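Local coordinates for protein ancestral congerin Con-anc (PDB 3AJZ) that probably binds beta-galactoside sugars as a reconstructed ancestral fish galectin, here holding a galactose and a glucose residue in its pocket, at residues L44-R49 and F97-P102; L18-V23 and N119-A124; F31-G36 and E84-T89. All blocks are in the same frame, centred on the assembly; numbering follows the deposited sequence.

Contact 1: L44-R49 and F97-P102. With GAL (beta-D-galactopyranose), chain B; BGC (beta-D-glucopyranose), chain C.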
loop_
_atom_site.group_PDB
_atom_site.type_symbol
_atom_site.label_atom_id
_atom_site.label_comp_id
_atom_site.label_asym_id
_atom_site.label_seq_id
_atom_site.Cartn_x
_atom_site.Cartn_y
_atom_site.Cartn_z
ATOM N N LEU A 44 0.131 16.185 5.786
ATOM C CA LEU A 44 1.444 16.005 6.363
ATOM C C LEU A 44 2.392 15.608 5.251
ATOM O O LEU A 44 2.246 14.541 4.629
ATOM C CB LEU A 44 1.385 14.917 7.447
ATOM C CG LEU A 44 2.752 14.580 8.027
ATOM C CD1 LEU A 44 3.438 15.776 8.742
ATOM C CD2 LEU A 44 2.659 13.414 8.977
ATOM N N HIS A 45 3.350 16.499 4.967
ATOM C CA HIS A 45 4.440 16.292 4.020
ATOM C C HIS A 45 5.713 16.246 4.815
ATOM O O HIS A 45 6.031 17.186 5.543
ATOM C CB HIS A 45 4.472 17.481 3.052
ATOM C CG HIS A 45 5.694 17.560 2.179
ATOM N ND1 HIS A 45 5.920 16.738 1.089
ATOM C CD2 HIS A 45 6.707 18.474 2.169
ATOM C CE1 HIS A 45 7.024 17.130 0.465
ATOM N NE2 HIS A 45 7.530 18.169 1.110
ATOM N N ILE A 46 6.441 15.136 4.709
ATOM C CA ILE A 46 7.701 14.969 5.437
ATOM C C ILE A 46 8.761 14.814 4.378
ATOM O O ILE A 46 8.820 13.773 3.726
ATOM C CB ILE A 46 7.678 13.685 6.304
ATOM C CG1 ILE A 46 6.383 13.578 7.132
ATOM C CG2 ILE A 46 8.914 13.662 7.200
ATOM C CD1 ILE A 46 6.170 12.162 7.709
ATOM N N ASP A 47 9.576 15.845 4.177
ATOM C CA ASP A 47 10.572 15.848 3.101
ATOM C C ASP A 47 11.928 15.573 3.710
ATOM O O ASP A 47 12.446 16.390 4.481
ATOM C CB ASP A 47 10.574 17.204 2.365
ATOM C CG ASP A 47 11.055 17.098 0.933
ATOM O OD1 ASP A 47 10.977 15.994 0.346
ATOM O OD2 ASP A 47 11.516 18.123 0.401
ATOM N N HIS A 48 12.519 14.437 3.353
ATOM C CA HIS A 48 13.776 14.042 3.906
ATOM C C HIS A 48 14.860 14.522 2.950
ATOM O O HIS A 48 15.102 13.886 1.919
ATOM C CB HIS A 48 13.795 12.520 4.050
ATOM C CG HIS A 48 12.629 11.989 4.824
ATOM N ND1 HIS A 48 11.415 11.704 4.246
ATOM C CD2 HIS A 48 12.497 11.689 6.138
ATOM C CE1 HIS A 48 10.577 11.254 5.165
ATOM N NE2 HIS A 48 11.216 11.230 6.325
ATOM N N ARG A 49 15.482 15.663 3.266
ATOM C CA ARG A 49 16.436 16.306 2.350
ATOM C C ARG A 49 17.873 15.965 2.666
ATOM O O ARG A 49 18.463 16.531 3.593
ATOM C CB ARG A 49 16.243 17.835 2.353
ATOM C CG ARG A 49 14.848 18.195 1.931
ATOM C CD ARG A 49 14.657 19.702 1.878
ATOM N NE ARG A 49 13.315 19.976 1.388
ATOM C CZ ARG A 49 12.816 21.180 1.157
ATOM N NH1 ARG A 49 11.572 21.287 0.706
ATOM N NH2 ARG A 49 13.537 22.271 1.390
ATOM N N PHE A 97 0.399 15.690 14.678
ATOM C CA PHE A 97 0.947 14.444 14.109
ATOM C C PHE A 97 2.191 14.131 14.882
ATOM O O PHE A 97 2.997 15.030 15.191
ATOM C CB PHE A 97 1.411 14.647 12.659
ATOM C CG PHE A 97 0.308 14.844 11.674
ATOM C CD1 PHE A 97 -0.357 13.757 11.077
ATOM C CD2 PHE A 97 -0.018 16.131 11.260
ATOM C CE1 PHE A 97 -1.351 13.969 10.154
ATOM C CE2 PHE A 97 -0.985 16.336 10.315
ATOM C CZ PHE A 97 -1.658 15.281 9.766
ATOM N N TYR A 98 2.397 12.839 15.142
ATOM C CA TYR A 98 3.577 12.341 15.812
ATOM C C TYR A 98 4.314 11.418 14.855
ATOM O O TYR A 98 3.769 10.383 14.441
ATOM C CB TYR A 98 3.148 11.568 17.073
ATOM C CG TYR A 98 2.280 12.401 17.997
ATOM C CD1 TYR A 98 0.892 12.349 17.923
ATOM C CD2 TYR A 98 2.863 13.273 18.910
ATOM C CE1 TYR A 98 0.072 13.142 18.750
ATOM C CE2 TYR A 98 2.063 14.058 19.751
ATOM C CZ TYR A 98 0.682 13.997 19.661
ATOM O OH TYR A 98 -0.128 14.774 20.479
ATOM N N ILE A 99 5.526 11.802 14.500
ATOM C CA ILE A 99 6.289 11.088 13.483
ATOM C C ILE A 99 7.454 10.403 14.196
ATOM O O ILE A 99 8.315 11.073 14.750
ATOM C CB ILE A 99 6.804 12.072 12.423
ATOM C CG1 ILE A 99 5.612 12.734 11.725
ATOM C CG2 ILE A 99 7.660 11.352 11.384
ATOM C CD1 ILE A 99 5.642 14.228 11.813
ATOM N N GLN A 100 7.447 9.081 14.192
ATOM C CA GLN A 100 8.476 8.318 14.894
ATOM C C GLN A 100 9.585 7.963 13.910
ATOM O O GLN A 100 9.351 7.228 12.929
ATOM C CB GLN A 100 7.856 7.043 15.486
ATOM C CG GLN A 100 8.821 6.177 16.322
ATOM C CD GLN A 100 9.299 6.912 17.525
ATOM O OE1 GLN A 100 8.518 7.210 18.432
ATOM N NE2 GLN A 100 10.566 7.271 17.523
ATOM N N LEU A 101 10.774 8.513 14.147
ATOM C CA LEU A 101 11.930 8.283 13.291
ATOM C C LEU A 101 12.639 7.008 13.787
ATOM O O LEU A 101 12.467 6.605 14.928
ATOM C CB LEU A 101 12.886 9.493 13.302
ATOM C CG LEU A 101 12.286 10.868 12.947
ATOM C CD1 LEU A 101 13.384 11.935 13.023
ATOM C CD2 LEU A 101 11.679 10.865 11.536
ATOM N N PRO A 102 13.381 6.357 12.902
ATOM C CA PRO A 102 13.916 5.038 13.260
ATOM C C PRO A 102 15.063 5.088 14.246
ATOM O O PRO A 102 15.434 4.035 14.777
ATOM C CB PRO A 102 14.353 4.461 11.918
ATOM C CG PRO A 102 14.727 5.693 11.093
ATOM C CD PRO A 102 13.678 6.729 11.515
HETATM C C1 GAL B . 9.708 23.199 -1.620
HETATM C C2 GAL B . 9.724 21.938 -2.511
HETATM C C3 GAL B . 8.403 21.181 -2.418
HETATM C C4 GAL B . 8.096 20.912 -0.936
HETATM C C5 GAL B . 8.065 22.276 -0.224
HETATM C C6 GAL B . 7.749 22.123 1.251
HETATM O O2 GAL B . 9.996 22.280 -3.873
HETATM O O3 GAL B . 8.506 19.976 -3.136
HETATM O O4 GAL B . 9.070 20.020 -0.415
HETATM O O5 GAL B . 9.335 22.922 -0.280
HETATM O O6 GAL B . 7.617 23.398 1.861
HETATM C C2 BGC C . 12.521 26.713 0.165
HETATM C C3 BGC C . 12.241 25.250 -0.197
HETATM C C4 BGC C . 11.092 25.118 -1.191
HETATM C C5 BGC C . 11.470 26.008 -2.387
HETATM C C6 BGC C . 10.451 26.004 -3.513
HETATM C C1 BGC C . 12.782 27.479 -1.129
HETATM O O1 BGC C . 12.894 28.849 -0.850
HETATM O O2 BGC C . 13.647 26.798 0.996
HETATM O O3 BGC C . 11.938 24.516 0.972
HETATM O O4 BGC C . 11.027 23.774 -1.646
HETATM O O5 BGC C . 11.630 27.334 -1.921
HETATM O O6 BGC C . 9.202 26.400 -2.996
#
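Leu44 and Ile46 of strand 42-49 look across the core of a galectin beta-sandwich at Phe97 and Ile99 of strand 96-100; the axes of 44-49 and 97-100 approach to 10.2 Å with 29° between their directions. At that spacing the backbones cannot pair, and side chains from two facing sheets fill the gap. Leu44 has the largest share. The backbone sets its CB over the centre of the Phe97 ring, 3.9 Å from the centroid, which is a CH-pi contact, and with CG anti to the backbone N (chi1 175°) its CD2 lies over the same face, 3.7 Å from Phe97 CD1. The second methyl, Leu44 CD1, meets Ile99 CD1 tip to tip at 4.1 Å. Ile46 and Ile99 instead run alongside one another, each heading for the other's strand, with Ile46 CD1 4.0 Å from Ile99 CG2. Phe109 of strand 106-110 packs against both Leu44 and Phe97.

His45, Asp47 and Arg49 leave the same strand on its other face and enter the glycan pocket. His45 NE2 and GAL O4, which sits near the ring plane, share a hydrogen bond of 2.9 Å, and a hydrogen bond between ND1 and Asn34 OD1 fixes the rotation of the imidazole. The extended Arg49 is steadied by a salt bridge from NE to Asp47 OD2 (2.8 Å), a carboxylate oxygen that Arg30 also grips. Held in this way, the guanidinium presents its edge to the sugars: NH1 donates to both GAL O4 and GAL O5, and NH2 donates to BGC O3 at 2.8 Å with an N-H...O angle of 161°.

Contact 2: L18-V23 and N119-A124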
loop_
_atom_site.group_PDB
_atom_site.type_symbol
_atom_site.label_atom_id
_atom_site.label_comp_id
_atom_site.label_asym_id
_atom_site.label_seq_id
_atom_site.Cartn_x
_atom_site.Cartn_y
_atom_site.Cartn_z
ATOM N N LEU A 18 0.330 4.193 11.232
ATOM C CA LEU A 18 0.688 3.969 9.832
ATOM C C LEU A 18 2.207 3.849 9.745
ATOM O O LEU A 18 2.941 4.775 10.121
ATOM C CB LEU A 18 0.229 5.172 8.991
ATOM C CG LEU A 18 0.771 5.178 7.571
ATOM C CD1 LEU A 18 0.156 4.062 6.757
ATOM C CD2 LEU A 18 0.401 6.485 6.898
ATOM N N THR A 19 2.694 2.688 9.287
ATOM C CA THR A 19 4.122 2.494 9.129
ATOM C C THR A 19 4.447 2.443 7.652
ATOM O O THR A 19 3.750 1.770 6.885
ATOM C CB THR A 19 4.569 1.184 9.798
ATOM O OG1 THR A 19 4.227 1.254 11.185
ATOM C CG2 THR A 19 6.067 0.984 9.663
ATOM N N VAL A 20 5.506 3.146 7.258
ATOM C CA VAL A 20 5.929 3.135 5.862
ATOM C C VAL A 20 7.402 2.797 5.828
ATOM O O VAL A 20 8.204 3.401 6.564
ATOM C CB VAL A 20 5.680 4.501 5.193
ATOM C CG1 VAL A 20 4.204 4.676 4.877
ATOM C CG2 VAL A 20 6.154 5.589 6.108
ATOM N N GLY A 21 7.729 1.775 5.030
ATOM C CA GLY A 21 9.092 1.332 4.884
ATOM C C GLY A 21 9.528 1.387 3.426
ATOM O O GLY A 21 8.703 1.286 2.500
ATOM N N GLY A 22 10.820 1.561 3.220
ATOM C CA GLY A 22 11.330 1.569 1.854
ATOM C C GLY A 22 12.824 1.623 1.841
ATOM O O GLY A 22 13.465 1.426 2.866
ATOM N N VAL A 23 13.377 1.914 0.659
ATOM C CA VAL A 23 14.819 2.010 0.458
ATOM C C VAL A 23 15.118 3.360 -0.205
ATOM O O VAL A 23 14.505 3.666 -1.220
ATOM C CB VAL A 23 15.330 0.873 -0.484
ATOM C CG1 VAL A 23 16.840 0.857 -0.503
ATOM C CG2 VAL A 23 14.756 -0.512 -0.089
ATOM N N ASN A 119 -7.149 9.337 4.143
ATOM C CA ASN A 119 -7.473 8.290 3.209
ATOM C C ASN A 119 -6.410 7.998 2.158
ATOM O O ASN A 119 -6.623 7.132 1.310
ATOM C CB ASN A 119 -8.833 8.571 2.588
ATOM C CG ASN A 119 -8.880 9.880 1.864
ATOM O OD1 ASN A 119 -8.121 10.115 0.916
ATOM N ND2 ASN A 119 -9.801 10.757 2.293
ATOM N N PHE A 120 -5.265 8.677 2.230
ATOM C CA PHE A 120 -4.141 8.340 1.342
ATOM C C PHE A 120 -2.784 8.604 1.927
ATOM O O PHE A 120 -2.623 9.445 2.812
ATOM C CB PHE A 120 -4.232 8.997 -0.038
ATOM C CG PHE A 120 -3.879 10.458 -0.054
ATOM C CD1 PHE A 120 -4.890 11.418 -0.122
ATOM C CD2 PHE A 120 -2.548 10.876 -0.006
ATOM C CE1 PHE A 120 -4.570 12.792 -0.144
ATOM C CE2 PHE A 120 -2.212 12.250 0.006
ATOM C CZ PHE A 120 -3.232 13.200 -0.078
ATOM N N ILE A 121 -1.816 7.834 1.434
ATOM C CA ILE A 121 -0.396 8.092 1.698
ATOM C C ILE A 121 0.344 7.795 0.422
ATOM O O ILE A 121 0.104 6.758 -0.216
ATOM C CB ILE A 121 0.226 7.245 2.898
ATOM C CG1 ILE A 121 1.737 7.550 3.079
ATOM C CG2 ILE A 121 -0.111 5.733 2.776
ATOM C CD1 ILE A 121 2.709 6.699 2.260
ATOM N N TYR A 122 1.225 8.715 0.017
ATOM C CA TYR A 122 2.100 8.428 -1.113
ATOM C C TYR A 122 3.535 8.873 -0.923
ATOM O O TYR A 122 3.824 9.808 -0.146
ATOM C CB TYR A 122 1.536 8.970 -2.435
ATOM C CG TYR A 122 1.548 10.471 -2.582
ATOM C CD1 TYR A 122 2.666 11.127 -3.096
ATOM C CD2 TYR A 122 0.424 11.223 -2.252
ATOM C CE1 TYR A 122 2.660 12.520 -3.265
ATOM C CE2 TYR A 122 0.395 12.599 -2.414
ATOM C CZ TYR A 122 1.513 13.241 -2.904
ATOM O OH TYR A 122 1.493 14.617 -3.098
ATOM N N LEU A 123 4.445 8.167 -1.591
ATOM C CA LEU A 123 5.861 8.511 -1.544
ATOM C C LEU A 123 6.202 9.310 -2.786
ATOM O O LEU A 123 5.660 9.024 -3.838
ATOM C CB LEU A 123 6.723 7.228 -1.508
ATOM C CG LEU A 123 8.050 7.340 -0.764
ATOM C CD1 LEU A 123 7.682 7.444 0.708
ATOM C CD2 LEU A 123 8.918 6.142 -0.932
ATOM N N ALA A 124 7.111 10.281 -2.642
ATOM C CA ALA A 124 7.660 11.013 -3.792
ATOM C C ALA A 124 9.170 11.128 -3.691
ATOM O O ALA A 124 9.752 11.079 -2.590
ATOM C CB ALA A 124 7.038 12.414 -3.893
#
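In Ile121 a chi1 of 178° sends CG1 out anti to the backbone N and a chi2 of -89° turns CD1 toward Val20, while Leu18, its CG likewise aimed opposite its own N (chi1 169°), has CD2 against the root of the same isoleucine. Two distances establish the contact. Val20 CG1 and Ile121 CD1 meet tip to tip at 3.6 Å in the conformer given; with a second valine conformer deposited, this distance is less certain. Leu18 CD2 lies 4.1 Å from Ile121 CB, the two side chains crossing at a slant. Ile121 is therefore touched at its branch point and, in this conformer of the valine, at its tip.

The site is sheet-on-sheet packing within the beta-sandwich of the galectin domain: strand 18-24 belongs to one sheet and strand 117-125 to the other, and the nearest CA atoms, those of Val20 and Ile121, are 9.1 Å apart. Phe120 and Tyr122 start away from strand 18-24, as expected for neighbours of an inward residue in an extended strand. Just ahead of Ile121 the strand carries a classic beta bulge, Asn119 and Phe120 both facing Gly36. Val35 and Val7 close on Ile121 from their own strands, and Val132 packs on Leu18.

All the atoms that meet here are aliphatic carbons and all three residues are buried, so cohesion comes from dispersion and exclusion of water, forces that impose no strict direction on the methyls that meet.

Contact 3: F31-G36 and E84-T89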
loop_
_atom_site.group_PDB
_atom_site.type_symbol
_atom_site.label_atom_id
_atom_site.label_comp_id
_atom_site.label_asym_id
_atom_site.label_seq_id
_atom_site.Cartn_x
_atom_site.Cartn_y
_atom_site.Cartn_z
ATOM N N PHE A 31 13.546 12.551 -0.491
ATOM C CA PHE A 31 12.283 11.857 -0.752
ATOM C C PHE A 31 11.255 12.294 0.291
ATOM O O PHE A 31 11.627 12.628 1.417
ATOM C CB PHE A 31 12.462 10.328 -0.748
ATOM C CG PHE A 31 12.582 9.747 0.635
ATOM C CD1 PHE A 31 13.811 9.707 1.269
ATOM C CD2 PHE A 31 11.437 9.273 1.303
ATOM C CE1 PHE A 31 13.933 9.166 2.568
ATOM C CE2 PHE A 31 11.539 8.733 2.602
ATOM C CZ PHE A 31 12.768 8.684 3.226
ATOM N N SER A 32 9.967 12.212 -0.058
ATOM C CA SER A 32 8.916 12.571 0.896
ATOM C C SER A 32 7.842 11.523 1.143
ATOM O O SER A 32 7.528 10.716 0.268
ATOM C CB SER A 32 8.236 13.915 0.533
ATOM O OG SER A 32 7.669 13.810 -0.768
ATOM N N ILE A 33 7.284 11.566 2.349
ATOM C CA ILE A 33 6.065 10.865 2.685
ATOM C C ILE A 33 4.943 11.874 2.790
ATOM O O ILE A 33 5.130 12.966 3.398
ATOM C CB ILE A 33 6.229 10.117 4.008
ATOM C CG1 ILE A 33 7.249 8.996 3.828
ATOM C CG2 ILE A 33 4.906 9.500 4.432
ATOM C CD1 ILE A 33 7.649 8.356 5.127
ATOM N N ASN A 34 3.796 11.549 2.198
ATOM C CA ASN A 34 2.723 12.545 2.025
ATOM C C ASN A 34 1.429 11.899 2.423
ATOM O O ASN A 34 1.007 10.976 1.738
ATOM C CB ASN A 34 2.648 12.960 0.559
ATOM C CG ASN A 34 3.919 13.595 0.091
ATOM O OD1 ASN A 34 4.094 14.804 0.249
ATOM N ND2 ASN A 34 4.821 12.811 -0.472
ATOM N N VAL A 35 0.796 12.371 3.499
ATOM C CA VAL A 35 -0.458 11.795 4.028
ATOM C C VAL A 35 -1.571 12.818 3.867
ATOM O O VAL A 35 -1.341 14.004 4.121
ATOM C CB VAL A 35 -0.300 11.457 5.536
ATOM C CG1 VAL A 35 -1.632 10.928 6.109
ATOM C CG2 VAL A 35 0.840 10.440 5.735
ATOM N N GLY A 36 -2.761 12.398 3.467
ATOM C CA GLY A 36 -3.809 13.401 3.335
ATOM C C GLY A 36 -5.185 12.814 3.155
ATOM O O GLY A 36 -5.397 11.592 3.273
ATOM N N GLU A 84 19.956 3.084 1.535
ATOM C CA GLU A 84 19.612 2.173 2.631
ATOM C C GLU A 84 18.150 2.204 3.018
ATOM O O GLU A 84 17.421 3.165 2.735
ATOM C CB GLU A 84 20.450 2.500 3.873
ATOM C CG GLU A 84 21.961 2.538 3.615
ATOM C CD GLU A 84 22.512 1.222 3.078
ATOM O OE1 GLU A 84 21.913 0.136 3.337
ATOM O OE2 GLU A 84 23.567 1.290 2.398
ATOM N N HIS A 85 17.714 1.145 3.681
ATOM C CA HIS A 85 16.360 1.052 4.174
ATOM C C HIS A 85 16.051 2.051 5.253
ATOM O O HIS A 85 16.905 2.420 6.059
ATOM C CB HIS A 85 16.118 -0.363 4.729
ATOM C CG HIS A 85 16.195 -1.417 3.673
ATOM N ND1 HIS A 85 15.086 -2.102 3.219
ATOM C CD2 HIS A 85 17.241 -1.859 2.929
ATOM C CE1 HIS A 85 15.454 -2.961 2.284
ATOM N NE2 HIS A 85 16.755 -2.827 2.082
ATOM N N PHE A 86 14.789 2.461 5.264
ATOM C CA PHE A 86 14.264 3.262 6.365
ATOM C C PHE A 86 12.851 2.788 6.715
ATOM O O PHE A 86 12.134 2.148 5.896
ATOM C CB PHE A 86 14.168 4.749 5.962
ATOM C CG PHE A 86 13.146 4.986 4.890
ATOM C CD1 PHE A 86 13.502 4.854 3.566
ATOM C CD2 PHE A 86 11.812 5.289 5.210
ATOM C CE1 PHE A 86 12.557 4.981 2.554
ATOM C CE2 PHE A 86 10.857 5.398 4.208
ATOM C CZ PHE A 86 11.241 5.268 2.875
ATOM N N GLN A 87 12.412 3.146 7.913
ATOM C CA GLN A 87 11.028 2.917 8.298
ATOM C C GLN A 87 10.621 4.061 9.203
ATOM O O GLN A 87 11.387 4.479 10.080
ATOM C CB GLN A 87 10.925 1.586 9.027
ATOM C CG GLN A 87 9.508 1.134 9.375
ATOM C CD GLN A 87 9.563 -0.015 10.376
ATOM O OE1 GLN A 87 9.169 0.122 11.543
ATOM N NE2 GLN A 87 10.112 -1.134 9.935
ATOM N N ILE A 88 9.425 4.587 8.971
ATOM C CA ILE A 88 8.879 5.665 9.836
ATOM C C ILE A 88 7.459 5.265 10.247
ATOM O O ILE A 88 6.750 4.620 9.464
ATOM C CB ILE A 88 8.840 6.984 9.039
ATOM C CG1 ILE A 88 10.260 7.531 8.823
ATOM C CG2 ILE A 88 7.976 8.036 9.716
ATOM C CD1 ILE A 88 10.408 8.209 7.440
ATOM N N THR A 89 7.014 5.672 11.442
ATOM C CA THR A 89 5.629 5.418 11.838
ATOM C C THR A 89 4.979 6.738 12.227
ATOM O O THR A 89 5.618 7.581 12.884
ATOM C CB THR A 89 5.536 4.411 13.008
ATOM O OG1 THR A 89 6.059 3.143 12.581
ATOM C CG2 THR A 89 4.102 4.177 13.464
#
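Phe31 and Phe86 come at each other from opposite sheets, and their rings meet neither stacked nor edge-to-face but obliquely, with planes at 33° and centroids 4.6 Å apart. The tilt is lopsided in its effect. Phe31 CZ sits over the centre of the Phe86 ring, 3.6 Å above its plane, and the neighbouring Phe31 CE2 comes to 3.5 Å from Phe86 CZ, so one phenylalanine offers its outer carbons and the other a face. Each has CG placed between the backbone N and the carbonyl carbon (chi1 77° in Phe31, similar in Phe86), a setting that directs both rings into the space between the strands.

The second pair lies further along both strands. Ile33 and Ile88 run side by side, each reaching for the strand the other comes from, and their CD1 methyls come within 3.6 Å. Ile33 CD1 also approaches Phe86 CE2 obliquely, at 4.5 Å, linking the aliphatic pair to the aromatic one. The axes of 31-36 and 85-89 remain 10.7 Å apart at closest, with 27° between their directions, the geometry of two layers of a beta-sandwich packed through side chains.

Ser32 and Asn34 belong to the opposite face of strand 30-36, where Asn34 ND2 makes a nearly straight hydrogen bond of 3.0 Å to Ser32 OG. That face adjoins the sugar site, since Asn34 OD1 is hydrogen-bonded to ND1 of His45, a histidine of the glycan pocket.

Around this core, His48 of strand 42-49 stacks on Phe31 and Phe80 packs on Phe86 and Ile88. Strand 30-36 lies between strands 42-49 and 117-125 in its sheet, while strand 85-92 is bordered by strands 18-24 and 96-100 in the other.

Overall arrangement
From the N terminus, strand 18-24 opens the loop that contact 2 closes last, at strand 117-125, and the other two contacts nest inside it. Strand 30-36 begins contact 3 and strand 42-49 begins contact 1; strand 85-92 then closes contact 3 before strand 96-100 closes contact 1, so these two loops cross. Each contact joins one sheet of the sandwich to the other. Within the sheets they adjoin: Gln100 N is 2.7 Å from Thr89 O between contacts 1 and 3, and Tyr122 N is 2.8 Å from Asn34 O between contacts 2 and 3. Contact 3 thus touches both others, whereas contacts 1 and 2 stay about 6 Å apart at their nearest atoms.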